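Local coordinates for 3-hydroxyacyl-CoA dehydrogenase type-2 (Mycobacterium avium, PDB 3PPI), which probably catalyses the NAD-dependent oxidation of 3-hydroxyacyl-CoA thioesters to 3-oxoacyl-CoA, as a member of the short-chain dehydrogenase/reductase family, at residues L104-V109 with E159-G164; A153-A158 with G167-T172; A256-L259 with Y264-G267. All coordinates share one frame; numbering follows the deposited sequence.

Interaction 1. Residues L104-V109 with E159-G164; sequences LRYAVV and EPRENG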
loop_
_atom_site.group_PDB
_atom_site.type_symbol
_atom_site.label_atom_id
_atom_site.label_comp_id
_atom_site.label_asym_id
_atom_site.label_seq_id
_atom_site.Cartn_x
_atom_site.Cartn_y
_atom_site.Cartn_z
ATOM N N LEU A 104 32.054 -6.205 -11.024
ATOM C CA LEU A 104 30.665 -6.517 -10.714
ATOM C C LEU A 104 30.042 -5.321 -10.034
ATOM O O LEU A 104 30.491 -4.916 -8.960
ATOM C CB LEU A 104 30.577 -7.741 -9.798
ATOM C CG LEU A 104 29.179 -8.154 -9.334
ATOM C CD1 LEU A 104 28.253 -8.429 -10.519
ATOM C CD2 LEU A 104 29.300 -9.380 -8.441
ATOM N N ARG A 105 29.016 -4.748 -10.656
ATOM C CA ARG A 105 28.303 -3.643 -10.035
ATOM C C ARG A 105 26.784 -3.835 -9.953
ATOM O O ARG A 105 26.124 -3.087 -9.250
ATOM C CB ARG A 105 28.637 -2.342 -10.755
ATOM C CG ARG A 105 30.096 -1.914 -10.605
ATOM C CD ARG A 105 30.302 -0.495 -11.180
ATOM N NE ARG A 105 31.672 -0.018 -11.011
ATOM C CZ ARG A 105 32.170 0.576 -9.923
ATOM N NH1 ARG A 105 31.424 0.813 -8.850
ATOM N NH2 ARG A 105 33.446 0.948 -9.912
ATOM N N TYR A 106 26.253 -4.851 -10.635
ATOM C CA TYR A 106 24.818 -5.013 -10.820
ATOM C C TYR A 106 24.369 -6.464 -10.772
ATOM O O TYR A 106 25.078 -7.351 -11.218
ATOM C CB TYR A 106 24.427 -4.453 -12.179
ATOM C CG TYR A 106 24.851 -3.023 -12.397
ATOM C CD1 TYR A 106 24.184 -1.994 -11.764
ATOM C CD2 TYR A 106 25.930 -2.706 -13.215
ATOM C CE1 TYR A 106 24.553 -0.681 -11.946
ATOM C CE2 TYR A 106 26.318 -1.388 -13.406
ATOM C CZ TYR A 106 25.617 -0.378 -12.762
ATOM O OH TYR A 106 25.962 0.928 -12.912
ATOM N N ALA A 107 23.170 -6.698 -10.248
ATOM C CA ALA A 107 22.546 -8.009 -10.349
ATOM C C ALA A 107 21.049 -7.831 -10.553
ATOM O O ALA A 107 20.451 -6.890 -10.025
ATOM C CB ALA A 107 22.828 -8.842 -9.104
ATOM N N VAL A 108 20.460 -8.722 -11.350
ATOM C CA VAL A 108 19.019 -8.817 -11.473
ATOM C C VAL A 108 18.646 -10.236 -11.050
ATOM O O VAL A 108 19.090 -11.199 -11.660
ATOM C CB VAL A 108 18.541 -8.494 -12.927
ATOM C CG1 VAL A 108 17.038 -8.584 -13.010
ATOM C CG2 VAL A 108 19.051 -7.083 -13.380
ATOM N N VAL A 109 17.859 -10.357 -9.983
ATOM C CA VAL A 109 17.496 -11.654 -9.408
ATOM C C VAL A 109 16.162 -12.062 -10.023
ATOM O O VAL A 109 15.104 -11.634 -9.574
ATOM C CB VAL A 109 17.416 -11.567 -7.873
ATOM C CG1 VAL A 109 17.198 -12.944 -7.257
ATOM C CG2 VAL A 109 18.669 -10.927 -7.315
ATOM N N GLU A 159 35.027 0.585 -6.040
ATOM C CA GLU A 159 35.164 2.033 -5.896
ATOM C C GLU A 159 33.892 2.680 -6.395
ATOM O O GLU A 159 33.384 2.299 -7.439
ATOM C CB GLU A 159 36.376 2.586 -6.680
ATOM C CG GLU A 159 37.745 2.329 -6.016
ATOM C CD GLU A 159 37.861 2.972 -4.626
ATOM O OE1 GLU A 159 37.373 4.116 -4.441
ATOM O OE2 GLU A 159 38.431 2.326 -3.714
ATOM N N PRO A 160 33.365 3.658 -5.646
ATOM C CA PRO A 160 32.208 4.372 -6.131
ATOM C C PRO A 160 32.528 5.257 -7.341
ATOM O O PRO A 160 33.660 5.708 -7.516
ATOM C CB PRO A 160 31.784 5.218 -4.922
ATOM C CG PRO A 160 33.008 5.389 -4.128
ATOM C CD PRO A 160 33.842 4.179 -4.352
ATOM N N ARG A 161 31.521 5.474 -8.172
ATOM C CA ARG A 161 31.571 6.489 -9.212
ATOM C C ARG A 161 31.562 7.888 -8.573
ATOM O O ARG A 161 31.324 8.038 -7.368
ATOM C CB ARG A 161 30.375 6.323 -10.159
ATOM C CG ARG A 161 30.638 5.455 -11.384
ATOM C CD ARG A 161 31.235 4.115 -11.046
ATOM N NE ARG A 161 31.446 3.344 -12.262
ATOM C CZ ARG A 161 30.509 2.660 -12.911
ATOM N NH1 ARG A 161 29.256 2.611 -12.460
ATOM N NH2 ARG A 161 30.839 2.006 -14.018
ATOM N N GLU A 162 31.824 8.909 -9.384
ATOM C CA GLU A 162 31.841 10.296 -8.906
ATOM C C GLU A 162 30.547 10.661 -8.154
ATOM O O GLU A 162 30.587 11.377 -7.161
ATOM C CB GLU A 162 32.095 11.269 -10.075
ATOM N N ASN A 163 29.406 10.148 -8.604
ATOM C CA ASN A 163 28.131 10.401 -7.912
ATOM C C ASN A 163 27.916 9.608 -6.607
ATOM O O ASN A 163 26.827 9.675 -6.046
ATOM C CB ASN A 163 26.950 10.154 -8.858
ATOM C CG ASN A 163 26.758 8.665 -9.196
ATOM O OD1 ASN A 163 27.480 7.790 -8.702
ATOM N ND2 ASN A 163 25.808 8.389 -10.068
ATOM N N GLY A 164 28.919 8.854 -6.150
ATOM C CA GLY A 164 28.839 8.082 -4.902
ATOM C C GLY A 164 28.300 6.650 -4.994
ATOM O O GLY A 164 28.409 5.885 -4.041
#
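The guanidinium of R105 closes on the carbonyl oxygen of E159 with both terminal nitrogens, a bifurcated grip from a strand side chain to a loop backbone. R105 NH1 and R105 NH2 each stand 2.8 Å from E159 O, and the acceptor lies close to the guanidinium plane. Both hydrogen bonds are bent, with N-H...O angles near 144°, as expected when two donors converge on one atom. NH2 lies in the carbonyl plane, whereas NH1 is tilted out of it. The side chain runs extended from CG to NE, which carries its charged end from strand 103-109 out to the loop. NH1 also donates to the carbonyl of R166, so it spans two points of the loop between helix 130-156 and strand 167-172.

A second kind of contact is the stacking of two like-charged groups. R161 bends at chi2 and lays its guanidinium flat against that of R105, with centres 4.0 Å apart and planes at 11°. The stack is offset: R105 NE sits over the middle of the R161 group, 3.5 Å from R161 CZ. The chain of R105 takes part too, its CD resting 3.5 Å from R161 NH1.

Y106 OH approaches the R161 guanidinium at its edge, 3.7 Å from R161 NH1, with ring and guanidinium planes turned 52° apart. The two share a backbone acceptor, since Y106 OH and R161 NH2 both hydrogen-bond to Q27 O.

Like charges in a stack would repel, but here each arginine donates to backbone carbonyls, R105 to E159 and R166, R161 to Q27. Those oxygens probably offset much of the repulsion, leaving the flat faces to pack.

Interaction 2. Residues A153-A158 with G167-T172; sequences ASIAAA and GALVLT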
loop_
_atom_site.group_PDB
_atom_site.type_symbol
_atom_site.label_atom_id
_atom_site.label_comp_id
_atom_site.label_asym_id
_atom_site.label_seq_id
_atom_site.Cartn_x
_atom_site.Cartn_y
_atom_site.Cartn_z
ATOM N N ALA A 153 27.901 -7.705 -0.991
ATOM C CA ALA A 153 29.227 -7.685 -0.367
ATOM C C ALA A 153 30.374 -7.445 -1.382
ATOM O O ALA A 153 31.340 -6.723 -1.084
ATOM C CB ALA A 153 29.462 -8.969 0.436
ATOM N N SER A 154 30.273 -8.046 -2.563
ATOM C CA SER A 154 31.253 -7.812 -3.623
ATOM C C SER A 154 31.202 -6.371 -4.148
ATOM O O SER A 154 32.228 -5.680 -4.236
ATOM C CB SER A 154 31.012 -8.791 -4.768
ATOM O OG SER A 154 31.961 -8.589 -5.804
ATOM N N ILE A 155 29.992 -5.913 -4.466
ATOM C CA ILE A 155 29.782 -4.565 -4.984
ATOM C C ILE A 155 30.223 -3.515 -3.958
ATOM O O ILE A 155 30.811 -2.500 -4.318
ATOM C CB ILE A 155 28.288 -4.325 -5.368
ATOM C CG1 ILE A 155 27.842 -5.303 -6.460
ATOM C CG2 ILE A 155 28.066 -2.876 -5.833
ATOM C CD1 ILE A 155 26.321 -5.385 -6.647
ATOM N N ALA A 156 29.965 -3.777 -2.681
ATOM C CA ALA A 156 30.351 -2.853 -1.608
ATOM C C ALA A 156 31.869 -2.624 -1.535
ATOM O O ALA A 156 32.308 -1.575 -1.070
ATOM C CB ALA A 156 29.828 -3.353 -0.261
ATOM N N ALA A 157 32.655 -3.589 -2.009
ATOM C CA ALA A 157 34.124 -3.445 -2.054
ATOM C C ALA A 157 34.643 -2.675 -3.283
ATOM O O ALA A 157 35.825 -2.344 -3.344
ATOM C CB ALA A 157 34.807 -4.826 -1.959
ATOM N N ALA A 158 33.767 -2.366 -4.241
ATOM C CA ALA A 158 34.168 -1.623 -5.446
ATOM C C ALA A 158 34.338 -0.127 -5.148
ATOM O O ALA A 158 33.858 0.372 -4.129
ATOM C CB ALA A 158 33.144 -1.804 -6.540
ATOM N N GLY A 167 26.835 0.596 -7.155
ATOM C CA GLY A 167 26.053 -0.319 -7.979
ATOM C C GLY A 167 24.580 -0.359 -7.620
ATOM O O GLY A 167 24.084 0.518 -6.907
ATOM N N ALA A 168 23.890 -1.384 -8.110
ATOM C CA ALA A 168 22.445 -1.496 -7.943
ATOM C C ALA A 168 21.963 -2.919 -8.133
ATOM O O ALA A 168 22.517 -3.669 -8.945
ATOM C CB ALA A 168 21.711 -0.558 -8.916
ATOM N N LEU A 169 20.930 -3.273 -7.374
ATOM C CA LEU A 169 20.287 -4.573 -7.450
ATOM C C LEU A 169 18.833 -4.384 -7.869
ATOM O O LEU A 169 18.205 -3.405 -7.485
ATOM C CB LEU A 169 20.300 -5.275 -6.100
ATOM C CG LEU A 169 21.634 -5.484 -5.402
ATOM C CD1 LEU A 169 21.405 -6.170 -4.031
ATOM C CD2 LEU A 169 22.585 -6.251 -6.292
ATOM N N VAL A 170 18.337 -5.328 -8.667
ATOM C CA VAL A 170 16.939 -5.454 -9.003
ATOM C C VAL A 170 16.512 -6.844 -8.563
ATOM O O VAL A 170 17.071 -7.838 -9.019
ATOM C CB VAL A 170 16.684 -5.277 -10.510
ATOM C CG1 VAL A 170 15.212 -5.489 -10.864
ATOM C CG2 VAL A 170 17.129 -3.875 -10.934
ATOM N N LEU A 171 15.546 -6.895 -7.650
ATOM C CA LEU A 171 14.934 -8.148 -7.236
ATOM C C LEU A 171 13.617 -8.322 -8.009
ATOM O O LEU A 171 13.058 -7.343 -8.540
ATOM C CB LEU A 171 14.675 -8.140 -5.739
ATOM C CG LEU A 171 15.734 -7.505 -4.811
ATOM C CD1 LEU A 171 15.263 -7.575 -3.347
ATOM C CD2 LEU A 171 17.090 -8.179 -4.986
ATOM N N THR A 172 13.128 -9.556 -8.090
ATOM C CA THR A 172 11.866 -9.834 -8.755
ATOM C C THR A 172 10.867 -10.409 -7.746
ATOM O O THR A 172 11.102 -11.447 -7.114
ATOM C CB THR A 172 12.019 -10.777 -9.950
ATOM O OG1 THR A 172 13.058 -10.315 -10.823
ATOM C CG2 THR A 172 10.697 -10.863 -10.746
#
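The end of helix 130-156 meets the start of strand 167-172 within a right-handed beta-alpha-beta crossover of the Rossmann-type fold, where the helix links the neighbouring parallel strands 103-109 and 167-172. The contact has no hydrogen bond across it and is buried, and I155 supplies the helix side of it. Its CB points toward the strand, and its two branches divide the work.

One branch, CG2, stands anti to the backbone N and rests on the backbone of G167, 3.9 Å from G167 CA and equally far from G167 N. Because G167 has no side chain, the methyl can settle directly over the main chain. The other branch, CG1, lies beside the backbone N (chi1 -61°) and continues nearly extended to CD1. This carries I155 CD1 along the strand to L169 CD2, 3.9 Å away, where the two methyls meet as the side chains pass at a slant. L169 leans in with its end rather than with its CB, its CG also lying beside the backbone N.

A158 N is hydrogen-bonded to I155 O at 3.0 Å. Around the pair, I155 also touches I210 of the next strand, 210-217, while L169 packs on A107 and V151. On the helix flank, A153 and A156 pack against G125 and V121 of a second subunit.

Such a layer of aliphatic side chains between a crossover helix and the parallel sheet beneath it is typical of the alpha/beta/alpha sandwich of short-chain dehydrogenases.

Interaction 3. Residues A256-L259 with Y264-G267; sequences AAFL and YING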
loop_
_atom_site.group_PDB
_atom_site.type_symbol
_atom_site.label_atom_id
_atom_site.label_comp_id
_atom_site.label_asym_id
_atom_site.label_seq_id
_atom_site.Cartn_x
_atom_site.Cartn_y
_atom_site.Cartn_z
ATOM N N ALA A 256 14.008 -3.391 -15.810
ATOM C CA ALA A 256 15.211 -3.728 -15.052
ATOM C C ALA A 256 16.318 -2.756 -15.385
ATOM O O ALA A 256 16.952 -2.217 -14.477
ATOM C CB ALA A 256 15.661 -5.175 -15.305
ATOM N N ALA A 257 16.520 -2.490 -16.674
ATOM C CA ALA A 257 17.583 -1.578 -17.104
ATOM C C ALA A 257 17.351 -0.187 -16.534
ATOM O O ALA A 257 18.283 0.471 -16.096
ATOM C CB ALA A 257 17.686 -1.521 -18.637
ATOM N N PHE A 258 16.104 0.266 -16.554
ATOM C CA PHE A 258 15.756 1.566 -15.973
ATOM C C PHE A 258 16.119 1.643 -14.484
ATOM O O PHE A 258 16.652 2.650 -14.014
ATOM C CB PHE A 258 14.254 1.847 -16.146
ATOM C CG PHE A 258 13.776 3.033 -15.363
ATOM C CD1 PHE A 258 14.076 4.315 -15.779
ATOM C CD2 PHE A 258 13.048 2.871 -14.196
ATOM C CE1 PHE A 258 13.631 5.416 -15.053
ATOM C CE2 PHE A 258 12.618 3.973 -13.453
ATOM C CZ PHE A 258 12.922 5.250 -13.888
ATOM N N LEU A 259 15.800 0.597 -13.731
ATOM C CA LEU A 259 16.099 0.588 -12.287
ATOM C C LEU A 259 17.600 0.600 -12.007
ATOM O O LEU A 259 18.055 1.111 -10.982
ATOM C CB LEU A 259 15.455 -0.617 -11.618
ATOM C CG LEU A 259 13.921 -0.576 -11.590
ATOM C CD1 LEU A 259 13.313 -1.860 -11.022
ATOM C CD2 LEU A 259 13.440 0.634 -10.826
ATOM N N TYR A 264 18.078 8.096 -8.956
ATOM C CA TYR A 264 17.333 8.455 -7.735
ATOM C C TYR A 264 16.328 7.405 -7.277
ATOM O O TYR A 264 15.848 7.482 -6.152
ATOM C CB TYR A 264 16.631 9.823 -7.882
ATOM C CG TYR A 264 16.502 10.598 -6.570
ATOM C CD1 TYR A 264 17.619 10.877 -5.796
ATOM C CD2 TYR A 264 15.269 11.054 -6.113
ATOM C CE1 TYR A 264 17.517 11.571 -4.605
ATOM C CE2 TYR A 264 15.172 11.773 -4.925
ATOM C CZ TYR A 264 16.311 12.023 -4.176
ATOM O OH TYR A 264 16.237 12.726 -2.993
ATOM N N ILE A 265 16.008 6.421 -8.112
ATOM C CA ILE A 265 14.990 5.433 -7.723
ATOM C C ILE A 265 15.657 4.411 -6.801
ATOM O O ILE A 265 16.672 3.801 -7.169
ATOM C CB ILE A 265 14.292 4.778 -8.948
ATOM C CG1 ILE A 265 13.112 3.903 -8.495
ATOM C CG2 ILE A 265 15.276 3.987 -9.816
ATOM C CD1 ILE A 265 12.001 3.753 -9.576
ATOM N N ASN A 266 15.138 4.304 -5.577
ATOM C CA ASN A 266 15.722 3.439 -4.554
ATOM C C ASN A 266 14.657 2.999 -3.546
ATOM O O ASN A 266 13.777 3.782 -3.180
ATOM C CB ASN A 266 16.851 4.179 -3.824
ATOM C CG ASN A 266 17.780 3.241 -3.044
ATOM O OD1 ASN A 266 17.719 2.027 -3.202
ATOM N ND2 ASN A 266 18.661 3.821 -2.207
ATOM N N GLY A 267 14.761 1.755 -3.080
ATOM C CA GLY A 267 13.797 1.182 -2.158
ATOM C C GLY A 267 12.367 1.092 -2.653
ATOM O O GLY A 267 11.430 1.116 -1.860
#
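I265 points its side chain at F258 and L259, joining helix 249-261 to the loop that leads into strand 269-272, outermost of the Rossmann-type sheet within this chain. The three residues are buried and form a small hydrophobic cluster in this helix-to-strand connection.

I265 supplies the loop's half of the contact. Its CG1 lies anti to the backbone N (chi1 -172°) and chi2 of 153° keeps the chain nearly extended, so CD1 touches both helix side chains. L259 comes to it at a slant: L259 CD2 lies 3.7 Å from I265 CD1 and 4.0 Å from I265 CG2, so that a single leucine methyl contacts both branches of the isoleucine. F258 crosses I265 at about a right angle, and its ring atom CE2 meets I265 CD1 at 3.9 Å. For both helix residues the end of the side chain, rather than CB, makes the approach. They leave the helix by different routes, F258 with CG anti to the backbone N and L259 with CG beside it, and still converge on the same methyl.

Two of the polar backbone atoms at this join are held by strand 210-217. R211 NH1 donates to both L259 O and I265 O, bridging helix and loop, and N213 ND2 makes a further bond to I265 O. F258 and L259 both touch M270 of the strand that follows.

The cluster also borders a subunit interface. F258 stacks on F258 of the third subunit, I265 packs on M270 of that same subunit, and N266 ND2 donates to its F242 O.

Within the chain, the isoleucine's CG2 also comes near the helix backbone, with I265 CG2 4.2 Å from L259 O.

How the interactions relate
Interactions 1 and 2 interlock along the chain: strand 103-109, the end of helix 130-156, the loop 159-164 and strand 167-172 alternate between them. Their centres lie about 6 Å apart, and the two strands are neighbours in the parallel sheet, joined by V109 N to V170 O and V109 O to T172 OG1. Interaction 3 follows later in the sequence, its centre about 12 Å from each of the others. It touches interaction 2 where V170 CG2 packs on L259 CB. Helices 130-156 and 249-261 thus both pack on strand 167-172, through the successive residues L169 and V170, which turn to different helices. Interactions 2 and 3 both lie beside residues of other subunits.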